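Methyl-coenzyme M reductase gamma subunit (Methermicoccus shengliensis DSM 18856, PDB 7NKG) contributes to the nickel factor 430 site of methyl-coenzyme M reductase, which probably releases methane from methyl-coenzyme M with coenzyme B as the reductant. Local coordinates at residues Val86-Ser91 with Tyr100-Tyr105; Thr117-Gln122 with His157-Arg162; Arg162-Glu165 with Met169-Met172. One frame throughout, in Å; residues are numbered along the deposited sequence.

Contact 1. Residues Val86-Ser91 with Tyr100-Tyr105; sequences VQWTDS and YWRSYY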
loop_
_atom_site.group_PDB
_atom_site.type_symbol
_atom_site.label_atom_id
_atom_site.label_comp_id
_atom_site.label_asym_id
_atom_site.label_seq_id
_atom_site.Cartn_x
_atom_site.Cartn_y
_atom_site.Cartn_z
ATOM N N VAL C 86 -23.738 9.607 -31.378
ATOM C CA VAL C 86 -25.059 10.231 -31.360
ATOM C C VAL C 86 -25.512 10.070 -29.906
ATOM O O VAL C 86 -25.613 8.931 -29.445
ATOM C CB VAL C 86 -26.043 9.537 -32.332
ATOM C CG1 VAL C 86 -27.465 10.067 -32.143
ATOM C CG2 VAL C 86 -25.591 9.720 -33.780
ATOM N N GLN C 87 -25.710 11.174 -29.169
ATOM C CA GLN C 87 -26.112 11.093 -27.766
ATOM C C GLN C 87 -27.419 11.833 -27.547
ATOM O O GLN C 87 -27.536 12.993 -27.938
ATOM C CB GLN C 87 -25.022 11.630 -26.833
ATOM C CG GLN C 87 -25.408 11.536 -25.362
ATOM C CD GLN C 87 -24.203 11.585 -24.466
ATOM O OE1 GLN C 87 -23.566 10.563 -24.200
ATOM N NE2 GLN C 87 -23.846 12.776 -23.981
ATOM N N TRP C 88 -28.373 11.173 -26.868
ATOM C CA TRP C 88 -29.709 11.688 -26.595
ATOM C C TRP C 88 -30.000 11.813 -25.103
ATOM O O TRP C 88 -29.585 10.957 -24.326
ATOM C CB TRP C 88 -30.757 10.720 -27.163
ATOM C CG TRP C 88 -31.013 10.906 -28.627
ATOM C CD1 TRP C 88 -30.525 10.151 -29.653
ATOM C CD2 TRP C 88 -31.814 11.932 -29.224
ATOM N NE1 TRP C 88 -30.963 10.654 -30.858
ATOM C CE2 TRP C 88 -31.766 11.744 -30.622
ATOM C CE3 TRP C 88 -32.586 12.986 -28.710
ATOM C CZ2 TRP C 88 -32.457 12.569 -31.510
ATOM C CZ3 TRP C 88 -33.241 13.821 -29.591
ATOM C CH2 TRP C 88 -33.184 13.603 -30.976
ATOM N N THR C 89 -30.757 12.840 -24.735
ATOM C CA THR C 89 -31.301 13.039 -23.396
ATOM C C THR C 89 -32.810 13.009 -23.588
ATOM O O THR C 89 -33.323 13.637 -24.522
ATOM C CB THR C 89 -30.831 14.342 -22.781
ATOM O OG1 THR C 89 -29.413 14.266 -22.606
ATOM C CG2 THR C 89 -31.499 14.630 -21.433
ATOM N N ASP C 90 -33.524 12.268 -22.726
ATOM C CA ASP C 90 -34.975 12.096 -22.876
ATOM C C ASP C 90 -35.699 12.424 -21.576
ATOM O O ASP C 90 -35.381 11.839 -20.541
ATOM C CB ASP C 90 -35.257 10.641 -23.269
ATOM C CG ASP C 90 -34.709 10.311 -24.640
ATOM O OD1 ASP C 90 -35.266 10.815 -25.628
ATOM O OD2 ASP C 90 -33.717 9.546 -24.718
ATOM N N SER C 91 -36.691 13.328 -21.630
ATOM C CA SER C 91 -37.439 13.696 -20.437
ATOM C C SER C 91 -38.136 12.511 -19.799
ATOM O O SER C 91 -38.680 11.649 -20.491
ATOM C CB SER C 91 -38.491 14.756 -20.755
ATOM O OG SER C 91 -39.127 15.218 -19.574
ATOM N N TYR C 100 -32.470 2.843 -21.626
ATOM C CA TYR C 100 -32.208 1.425 -21.916
ATOM C C TYR C 100 -32.835 0.996 -23.244
ATOM O O TYR C 100 -32.194 0.260 -23.996
ATOM C CB TYR C 100 -32.660 0.468 -20.788
ATOM C CG TYR C 100 -31.648 0.388 -19.656
ATOM C CD1 TYR C 100 -30.408 -0.212 -19.844
ATOM C CD2 TYR C 100 -31.879 1.027 -18.453
ATOM C CE1 TYR C 100 -29.434 -0.191 -18.845
ATOM C CE2 TYR C 100 -30.920 1.051 -17.450
ATOM C CZ TYR C 100 -29.687 0.464 -17.655
ATOM O OH TYR C 100 -28.743 0.593 -16.653
ATOM N N TRP C 101 -34.019 1.513 -23.569
ATOM C CA TRP C 101 -34.708 1.094 -24.797
ATOM C C TRP C 101 -34.093 1.729 -26.068
ATOM O O TRP C 101 -34.154 1.086 -27.127
ATOM C CB TRP C 101 -36.229 1.268 -24.675
ATOM C CG TRP C 101 -36.835 -0.014 -24.162
ATOM C CD1 TRP C 101 -37.268 -1.056 -24.931
ATOM C CD2 TRP C 101 -36.751 -0.522 -22.814
ATOM N NE1 TRP C 101 -37.503 -2.163 -24.150
ATOM C CE2 TRP C 101 -37.224 -1.852 -22.838
ATOM C CE3 TRP C 101 -36.379 0.040 -21.581
ATOM C CZ2 TRP C 101 -37.308 -2.639 -21.686
ATOM C CZ3 TRP C 101 -36.488 -0.730 -20.436
ATOM C CH2 TRP C 101 -36.958 -2.051 -20.490
ATOM N N ARG C 102 -33.412 2.894 -25.978
ATOM C CA ARG C 102 -32.657 3.397 -27.146
ATOM C C ARG C 102 -31.458 2.419 -27.357
ATOM O O ARG C 102 -31.156 2.068 -28.485
ATOM C CB ARG C 102 -32.106 4.810 -26.936
ATOM C CG ARG C 102 -33.129 5.923 -27.059
ATOM C CD ARG C 102 -32.420 7.249 -27.287
ATOM N NE ARG C 102 -33.314 8.418 -27.297
ATOM C CZ ARG C 102 -33.918 8.940 -28.369
ATOM N NH1 ARG C 102 -33.778 8.373 -29.572
ATOM N NH2 ARG C 102 -34.686 10.018 -28.245
ATOM N N SER C 103 -30.809 1.961 -26.258
ATOM C CA SER C 103 -29.704 1.018 -26.373
ATOM C C SER C 103 -30.178 -0.342 -26.909
ATOM O O SER C 103 -29.492 -0.912 -27.748
ATOM C CB SER C 103 -28.988 0.850 -25.037
ATOM O OG SER C 103 -28.318 2.047 -24.684
ATOM N N TYR C 104 -31.356 -0.841 -26.471
ATOM C CA TYR C 104 -31.868 -2.124 -26.993
ATOM C C TYR C 104 -32.214 -1.982 -28.469
ATOM O O TYR C 104 -31.907 -2.881 -29.270
ATOM C CB TYR C 104 -33.118 -2.601 -26.232
ATOM C CG TYR C 104 -32.932 -2.796 -24.741
ATOM C CD1 TYR C 104 -31.714 -3.210 -24.215
ATOM C CD2 TYR C 104 -33.954 -2.504 -23.851
ATOM C CE1 TYR C 104 -31.534 -3.371 -22.848
ATOM C CE2 TYR C 104 -33.772 -2.615 -22.477
ATOM C CZ TYR C 104 -32.560 -3.051 -21.974
ATOM O OH TYR C 104 -32.393 -3.164 -20.608
ATOM N N TYR C 105 -32.806 -0.831 -28.864
ATOM C CA TYR C 105 -33.095 -0.580 -30.280
ATOM C C TYR C 105 -31.795 -0.681 -31.118
ATOM O O TYR C 105 -31.787 -1.336 -32.151
ATOM C CB TYR C 105 -33.740 0.813 -30.480
ATOM C CG TYR C 105 -33.719 1.243 -31.931
ATOM C CD1 TYR C 105 -34.564 0.652 -32.859
ATOM C CD2 TYR C 105 -32.725 2.089 -32.411
ATOM C CE1 TYR C 105 -34.480 0.960 -34.211
ATOM C CE2 TYR C 105 -32.609 2.375 -33.762
ATOM C CZ TYR C 105 -33.472 1.788 -34.664
ATOM O OH TYR C 105 -33.364 2.074 -36.006
#

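Contact 2. Residues Thr117-Gln122 with His157-Arg162; sequences TLSGRQ and HGHSCR. With F43 (factor 430), chain V; COM (1-thioethanesulfonic acid), chain O.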
loop_
_atom_site.group_PDB
_atom_site.type_symbol
_atom_site.label_atom_id
_atom_site.label_comp_id
_atom_site.label_asym_id
_atom_site.label_seq_id
_atom_site.Cartn_x
_atom_site.Cartn_y
_atom_site.Cartn_z
ATOM N N THR C 117 -25.880 3.217 -21.812
ATOM C CA THR C 117 -27.058 3.714 -21.123
ATOM C C THR C 117 -26.684 4.380 -19.801
ATOM O O THR C 117 -25.952 3.817 -18.992
ATOM C CB THR C 117 -28.017 2.581 -20.788
ATOM O OG1 THR C 117 -28.383 1.890 -22.000
ATOM C CG2 THR C 117 -29.273 3.098 -20.114
ATOM N N LEU C 118 -27.236 5.563 -19.582
ATOM C CA LEU C 118 -27.089 6.308 -18.336
ATOM C C LEU C 118 -28.477 6.936 -18.042
ATOM O O LEU C 118 -29.353 6.883 -18.914
ATOM C CB LEU C 118 -26.036 7.398 -18.483
ATOM C CG LEU C 118 -24.617 6.966 -18.955
ATOM C CD1 LEU C 118 -24.511 6.794 -20.495
ATOM C CD2 LEU C 118 -23.588 7.959 -18.509
ATOM N N SER C 119 -28.682 7.525 -16.862
ATOM C CA SER C 119 -29.992 8.109 -16.558
ATOM C C SER C 119 -30.307 9.377 -17.379
ATOM O O SER C 119 -31.414 9.509 -17.896
ATOM C CB SER C 119 -30.137 8.370 -15.072
ATOM O OG SER C 119 -29.295 9.412 -14.604
ATOM N N GLY C 120 -29.342 10.272 -17.495
ATOM C CA GLY C 120 -29.527 11.554 -18.176
ATOM C C GLY C 120 -28.980 11.657 -19.580
ATOM O O GLY C 120 -29.019 12.739 -20.189
ATOM N N ARG C 121 -28.498 10.545 -20.126
ATOM C CA ARG C 121 -27.916 10.518 -21.460
ATOM C C ARG C 121 -27.820 9.075 -21.929
ATOM O O ARG C 121 -27.673 8.152 -21.116
ATOM C CB ARG C 121 -26.508 11.170 -21.462
ATOM C CG ARG C 121 -25.615 10.734 -20.282
ATOM C CD ARG C 121 -24.179 11.248 -20.285
ATOM N NE ARG C 121 -23.373 10.617 -21.345
ATOM C CZ ARG C 121 -22.128 10.131 -21.253
ATOM N NH1 ARG C 121 -21.488 10.114 -20.081
ATOM N NH2 ARG C 121 -21.518 9.638 -22.330
ATOM N N GLN C 122 -27.955 8.880 -23.221
ATOM C CA GLN C 122 -27.815 7.573 -23.851
ATOM C C GLN C 122 -26.996 7.822 -25.111
ATOM O O GLN C 122 -27.282 8.769 -25.841
ATOM C CB GLN C 122 -29.183 6.951 -24.165
ATOM C CG GLN C 122 -29.062 5.509 -24.677
ATOM C CD GLN C 122 -28.843 5.400 -26.169
ATOM O OE1 GLN C 122 -29.022 6.380 -26.916
ATOM N NE2 GLN C 122 -28.416 4.216 -26.636
ATOM N N HIS C 157 -27.863 17.746 -18.458
ATOM C CA HIS C 157 -28.865 18.015 -17.413
ATOM C C HIS C 157 -30.257 18.391 -17.942
ATOM O O HIS C 157 -30.365 19.292 -18.776
ATOM C CB HIS C 157 -28.371 19.150 -16.499
ATOM C CG HIS C 157 -29.128 19.272 -15.214
ATOM N ND1 HIS C 157 -29.036 18.304 -14.231
ATOM C CD2 HIS C 157 -29.908 20.282 -14.755
ATOM C CE1 HIS C 157 -29.800 18.727 -13.229
ATOM N NE2 HIS C 157 -30.332 19.919 -13.492
ATOM N N GLY C 158 -31.282 17.689 -17.494
ATOM C CA GLY C 158 -32.645 17.989 -17.912
ATOM C C GLY C 158 -33.626 16.831 -17.894
ATOM O O GLY C 158 -34.826 17.074 -17.770
ATOM N N HIS C 159 -33.153 15.563 -18.005
ATOM C CA HIS C 159 -34.077 14.422 -18.064
ATOM C C HIS C 159 -35.072 14.383 -16.897
ATOM O O HIS C 159 -36.241 14.078 -17.085
ATOM C CB HIS C 159 -33.336 13.071 -18.205
ATOM C CG HIS C 159 -32.837 12.478 -16.919
ATOM N ND1 HIS C 159 -31.744 13.011 -16.255
ATOM C CD2 HIS C 159 -33.321 11.438 -16.195
ATOM C CE1 HIS C 159 -31.557 12.243 -15.187
ATOM N NE2 HIS C 159 -32.491 11.295 -15.097
ATOM N N SER C 160 -34.585 14.712 -15.698
ATOM C CA SER C 160 -35.356 14.664 -14.449
ATOM C C SER C 160 -35.842 16.050 -13.965
ATOM O O SER C 160 -36.414 16.154 -12.878
ATOM C CB SER C 160 -34.474 14.036 -13.377
ATOM O OG SER C 160 -33.228 14.714 -13.366
ATOM N N CYS C 161 -35.579 17.123 -14.738
ATOM C CA CYS C 161 -36.002 18.463 -14.363
ATOM C C CYS C 161 -37.444 18.676 -14.744
ATOM O O CYS C 161 -37.937 18.109 -15.735
ATOM C CB CYS C 161 -35.117 19.503 -15.040
ATOM S SG CYS C 161 -33.411 19.514 -14.452
ATOM N N ARG C 162 -38.099 19.610 -14.048
ATOM C CA ARG C 162 -39.454 20.025 -14.422
ATOM C C ARG C 162 -39.399 20.650 -15.824
ATOM O O ARG C 162 -38.402 21.290 -16.170
ATOM C CB ARG C 162 -39.982 21.059 -13.420
ATOM C CG ARG C 162 -40.350 20.454 -12.086
ATOM C CD ARG C 162 -40.616 21.515 -11.047
ATOM N NE ARG C 162 -39.409 22.263 -10.697
ATOM C CZ ARG C 162 -39.378 23.316 -9.880
ATOM N NH1 ARG C 162 -40.495 23.763 -9.316
ATOM N NH2 ARG C 162 -38.230 23.941 -9.635
HETATM NI NI F43 V . -20.929 13.108 -13.557
HETATM N NA F43 V . -19.081 13.900 -13.032
HETATM C CHA F43 V . -19.570 13.745 -10.676
HETATM C C1A F43 V . -18.776 14.242 -11.854
HETATM C C2A F43 V . -17.616 15.223 -11.779
HETATM C C3A F43 V . -17.495 15.646 -13.258
HETATM C C4A F43 V . -17.994 14.340 -13.936
HETATM C C5A F43 V . -16.310 14.501 -11.369
HETATM C C6A F43 V . -15.118 15.450 -11.261
HETATM O O7A F43 V . -14.957 16.194 -10.294
HETATM N N8A F43 V . -14.252 15.393 -12.196
HETATM C C9A F43 V . -17.933 16.329 -10.763
HETATM C CAA F43 V . -18.306 16.909 -13.666
HETATM C CBA F43 V . -17.624 18.207 -13.231
HETATM C CCA F43 V . -17.789 19.309 -14.233
HETATM O ODA F43 V . -18.945 19.656 -14.592
HETATM O OEA F43 V . -16.735 19.866 -14.644
HETATM N NB F43 V . -20.211 12.825 -15.477
HETATM C CHB F43 V . -18.454 14.473 -15.385
HETATM C C1B F43 V . -18.836 13.104 -15.948
HETATM C C2B F43 V . -18.927 13.049 -17.506
HETATM C C3B F43 V . -20.429 13.116 -17.803
HETATM C C4B F43 V . -21.002 12.686 -16.482
HETATM N N5B F43 V . -17.819 12.089 -15.672
HETATM C C6B F43 V . -17.497 11.352 -16.724
HETATM O O7B F43 V . -16.593 10.518 -16.781
HETATM C C8B F43 V . -18.408 11.652 -17.872
HETATM C C9B F43 V . -18.036 14.046 -18.289
HETATM C CAB F43 V . -20.917 14.542 -18.147
HETATM C CBB F43 V . -22.425 14.664 -18.363
HETATM C CCB F43 V . -22.717 15.940 -19.117
HETATM O ODB F43 V . -23.489 16.801 -18.629
HETATM O OEB F43 V . -22.203 16.105 -20.256
HETATM N NC F43 V . -22.859 12.626 -14.092
HETATM C CHC F43 V . -22.412 12.242 -16.412
HETATM C C1C F43 V . -23.219 12.274 -15.337
HETATM C C2C F43 V . -24.649 11.846 -15.449
HETATM C C3C F43 V . -25.208 12.413 -14.139
HETATM C C4C F43 V . -23.971 12.669 -13.301
HETATM C C5C F43 V . -24.661 10.315 -15.427
HETATM C C6C F43 V . -26.093 9.849 -15.678
HETATM O O7C F43 V . -26.700 10.292 -16.670
HETATM O O8C F43 V . -26.635 9.024 -14.902
HETATM C C8C F43 V . -25.953 13.742 -14.355
HETATM C C9C F43 V . -27.263 13.557 -15.132
HETATM C CAC F43 V . -28.177 14.777 -15.068
HETATM O OBC F43 V . -29.340 14.654 -15.528
HETATM O OCC F43 V . -27.774 15.860 -14.570
HETATM N ND F43 V . -21.719 13.689 -11.756
HETATM C CHD F43 V . -24.009 12.953 -11.967
HETATM C C5D F43 V . -24.167 13.636 -9.115
HETATM C C6D F43 V . -25.491 13.360 -9.816
HETATM C C7D F43 V . -25.224 12.665 -11.129
HETATM O O8D F43 V . -26.095 11.900 -11.485
HETATM C C9D F43 V . -21.452 15.644 -8.686
HETATM C CAD F43 V . -22.007 15.552 -7.271
HETATM O OBD F43 V . -22.329 16.614 -6.662
HETATM O OCD F43 V . -22.174 14.440 -6.697
HETATM C C1D F43 V . -22.981 13.573 -11.341
HETATM C C2D F43 V . -23.182 14.343 -10.055
HETATM C C3D F43 V . -21.755 14.418 -9.528
HETATM C C4D F43 V . -20.915 14.448 -10.800
HETATM C C1 COM O . -20.927 9.969 -14.112
HETATM C C2 COM O . -19.831 9.412 -14.998
HETATM S S1 COM O . -20.245 10.875 -12.737
HETATM S S2 COM O . -20.521 8.643 -16.451
HETATM O O1S COM O . -21.576 7.670 -16.014
HETATM O O2S COM O . -21.233 9.653 -17.301
HETATM O O3S COM O . -19.372 7.974 -17.195
#

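Contact 3. Residues Arg162-Glu165 with Met169-Met172; sequences RLQE and MFDM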
loop_
_atom_site.group_PDB
_atom_site.type_symbol
_atom_site.label_atom_id
_atom_site.label_comp_id
_atom_site.label_asym_id
_atom_site.label_seq_id
_atom_site.Cartn_x
_atom_site.Cartn_y
_atom_site.Cartn_z
ATOM N N ARG C 162 -38.099 19.610 -14.048
ATOM C CA ARG C 162 -39.454 20.025 -14.422
ATOM C C ARG C 162 -39.399 20.650 -15.824
ATOM O O ARG C 162 -38.402 21.290 -16.170
ATOM C CB ARG C 162 -39.982 21.059 -13.420
ATOM C CG ARG C 162 -40.350 20.454 -12.086
ATOM C CD ARG C 162 -40.616 21.515 -11.047
ATOM N NE ARG C 162 -39.409 22.263 -10.697
ATOM C CZ ARG C 162 -39.378 23.316 -9.880
ATOM N NH1 ARG C 162 -40.495 23.763 -9.316
ATOM N NH2 ARG C 162 -38.230 23.941 -9.635
ATOM N N LEU C 163 -40.417 20.399 -16.650
ATOM C CA LEU C 163 -40.442 20.979 -17.988
ATOM C C LEU C 163 -40.565 22.496 -17.904
ATOM O O LEU C 163 -41.048 23.034 -16.912
ATOM C CB LEU C 163 -41.625 20.440 -18.785
ATOM C CG LEU C 163 -41.651 18.931 -19.032
ATOM C CD1 LEU C 163 -42.963 18.532 -19.640
ATOM C CD2 LEU C 163 -40.537 18.490 -19.961
ATOM N N GLN C 164 -40.136 23.193 -18.957
ATOM C CA GLN C 164 -40.339 24.638 -19.040
ATOM C C GLN C 164 -41.842 24.902 -19.204
ATOM O O GLN C 164 -42.603 23.981 -19.547
ATOM C CB GLN C 164 -39.583 25.188 -20.245
ATOM C CG GLN C 164 -38.077 25.026 -20.102
ATOM C CD GLN C 164 -37.315 25.498 -21.307
ATOM O OE1 GLN C 164 -37.868 25.743 -22.397
ATOM N NE2 GLN C 164 -36.020 25.615 -21.140
ATOM N N GLU C 165 -42.283 26.158 -19.008
ATOM C CA GLU C 165 -43.700 26.488 -19.176
ATOM C C GLU C 165 -44.211 26.139 -20.597
ATOM O O GLU C 165 -45.386 25.822 -20.756
ATOM C CB GLU C 165 -43.945 27.968 -18.862
ATOM C CG GLU C 165 -43.767 28.289 -17.391
ATOM C CD GLU C 165 -44.160 29.698 -17.007
ATOM O OE1 GLU C 165 -43.822 30.638 -17.763
ATOM O OE2 GLU C 165 -44.809 29.858 -15.950
ATOM N N MET C 169 -38.071 20.391 -22.688
ATOM C CA MET C 169 -37.146 19.988 -21.644
ATOM C C MET C 169 -35.965 20.970 -21.601
ATOM O O MET C 169 -35.325 21.222 -22.620
ATOM C CB MET C 169 -36.656 18.559 -21.879
ATOM C CG MET C 169 -35.523 18.146 -20.940
ATOM S SD MET C 169 -34.976 16.446 -21.129
ATOM C CE MET C 169 -34.415 16.450 -22.874
ATOM N N PHE C 170 -35.663 21.484 -20.411
ATOM C CA PHE C 170 -34.553 22.414 -20.176
ATOM C C PHE C 170 -33.236 21.953 -20.788
ATOM O O PHE C 170 -32.881 20.784 -20.673
ATOM C CB PHE C 170 -34.349 22.589 -18.657
ATOM C CG PHE C 170 -33.028 23.192 -18.214
ATOM C CD1 PHE C 170 -32.806 24.558 -18.295
ATOM C CD2 PHE C 170 -32.002 22.386 -17.741
ATOM C CE1 PHE C 170 -31.605 25.114 -17.854
ATOM C CE2 PHE C 170 -30.797 22.940 -17.321
ATOM C CZ PHE C 170 -30.606 24.300 -17.376
ATOM N N ASP C 171 -32.490 22.894 -21.378
ATOM C CA ASP C 171 -31.158 22.633 -21.916
ATOM C C ASP C 171 -30.295 23.802 -21.444
ATOM O O ASP C 171 -30.545 24.941 -21.848
ATOM C CB ASP C 171 -31.185 22.575 -23.456
ATOM C CG ASP C 171 -29.831 22.279 -24.090
ATOM O OD1 ASP C 171 -28.809 22.258 -23.346
ATOM O OD2 ASP C 171 -29.782 22.124 -25.341
ATOM N N MET C 172 -29.276 23.546 -20.599
ATOM C CA MET C 172 -28.398 24.629 -20.128
ATOM C C MET C 172 -27.731 25.366 -21.299
ATOM O O MET C 172 -27.530 26.582 -21.206
ATOM C CB MET C 172 -27.312 24.068 -19.217
ATOM C CG MET C 172 -26.457 25.128 -18.543
ATOM S SD MET C 172 -25.079 24.376 -17.682
ATOM C CE MET C 172 -24.536 25.736 -16.667
HETATM O O HOH W 1 -36.969 20.008 -18.234
#

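Contact 1. Residues Val86-Ser91 with Tyr100-Tyr105
Trp-88 on strand 83-90 and Arg-102 on helix 99-109 mark the closest backbone approach, with their CA atoms 8.8 Å apart, so the gap is bridged by side chains alone. One long side chain does most of the work. Arg-102 runs extended from CG to NE (chi2 -162°, chi3 -175°), which delivers its guanidinium to the strand, where two alternate residues, both with side chains turned to the helix, receive it. Trp-88 takes the flat side: guanidinium and indole planes are only 7° apart, and CZ of Arg-102 stands 3.7 Å from the centroid of the five-membered ring of Trp-88, a flat cation-pi stack with NH2 over the rim of the indole. Asp-90 takes the edge. Its carboxylate is gripped side-on in a bidentate salt bridge, Arg-102 NE to Asp-90 OD2 and Arg-102 NH2 to Asp-90 OD1 both measuring 2.8 Å. Both bonds are nearly straight, and both oxygens are met on their syn side, so the two flat groups are held almost coplanar and the guanidinium is fixed against rotation. With an alanine in place of Arg-102, the buried Asp-90 carboxylate would probably lose the charged mate that grips both its oxygens, and this face of Trp-88 would be bared. Arg-102 NH2 also bonds Thr-144 OG1, while the indole NE1 is held by Ser-138 OG of helix 128-140. Around them, strand 83-90 lies between strands 122-127 and 149-151 in the antiparallel sheet, and Trp-88 packs on Ala-149 and Leu-151 and on Ile-139 of helix 128-140.

Contact 2. Residues Thr117-Gln122 with His157-Arg162
His-159 lays its imidazole against the backbone of Ser-119 and Gly-120, and this is the tight part of the contact. Gly-120 CA sits over the ring in a CH-pi contact, 3.7 Å from the centroid of the His-159 imidazole, and Ser-119 O lies over the rim of the same face, 3.2 Å from CD2 of His-159. A first torsion that puts CG of His-159 between the backbone N and the carbonyl carbon (chi1 83°) sets the ring against these two residues, and Ser-160 OG lies over the rim of the opposite face. His-159 lies in a type I beta turn, Gly-158 to Cys-161, at the factor 430 pocket. Away from this patch the two loops diverge, and the cofactor joins them instead. One of its carboxylates is held by 117-122: Ser-119 OG donates to O8C of factor 430 at 2.7 Å, and Gly-120 N to its O7C at 2.8 Å. Another lies between the histidines, receiving an almost straight bond from His-157 ND1 to OCC (2.8 Å) and a weak one from His-159 ND1 to OBC. His-159 NE2 is hydrogen-bonded to a basic side chain of another chain. On the face of the tetrapyrrole where coenzyme M binds, Arg-121 NH1 makes a weak hydrogen bond to O2S of coenzyme M, whose S1 binds the nickel.

Contact 3. Residues Arg162-Glu165 with Met169-Met172
Leu-163 and Met-169 come closest across a short chain reversal, their CA atoms 5.0 Å apart with five residues between them. The first arm is a short, weakly bonded strand, 163-164, whose Leu-163 and Gln-164 pair in a parallel beta ladder with a strand of another chain; the sheet therefore runs on across the subunit interface. Apolar packing between the arms is light. Leu-163 holds CG beside its backbone N (chi1 -61°), and one branch, CD2, reaches over to the base of Met-169, 4.1 Å from its CA and 4.3 Å from its CB. Met-169 turns the rest of its side chain the other way, while Leu-163 also packs on Leu-148 and Ser-91. Gln-164 lies stretched out beyond CG, so that its amide end comes up to the edge of the Phe-170 ring and the backbone beside it. One face of that ring is backed by the peptide N of Met-172, 3.5 Å above its plane. Polar links to the second arm come largely from outside the reversal: Asp-171 OD1 forms a salt bridge with Arg-175, and Arg-152 NH2 bonds Phe-170 O. Between the arms themselves a single water makes the polar connection, accepting from Phe-170 N at 2.9 Å and lying 2.8 Å from Arg-162 O, to which it is hydrogen-bonded.

Overall arrangement
The three contacts follow one another along the chain, contacts 2 and 3 sharing Arg-162. Contact 1 lies near the centre of the chain, contact 2 about 10 Å from it and contact 3 about 18 Å, measured between centres; contacts 2 and 3 are about 12 Å apart. Strand 83-90 and helix 99-109 both tie contacts 1 and 2 together: Trp-88 N is probably hydrogen-bonded to Gln-122 O where strand 122-127 begins, and Ser-103 OG of the helix probably to Thr-117 OG1. Met-169 joins all three, its SD packing on Ser-91 N and His-159 N. The buried sheet is thus linked, through the loops holding factor 430, to the edge where 163-164 pairs with another chain.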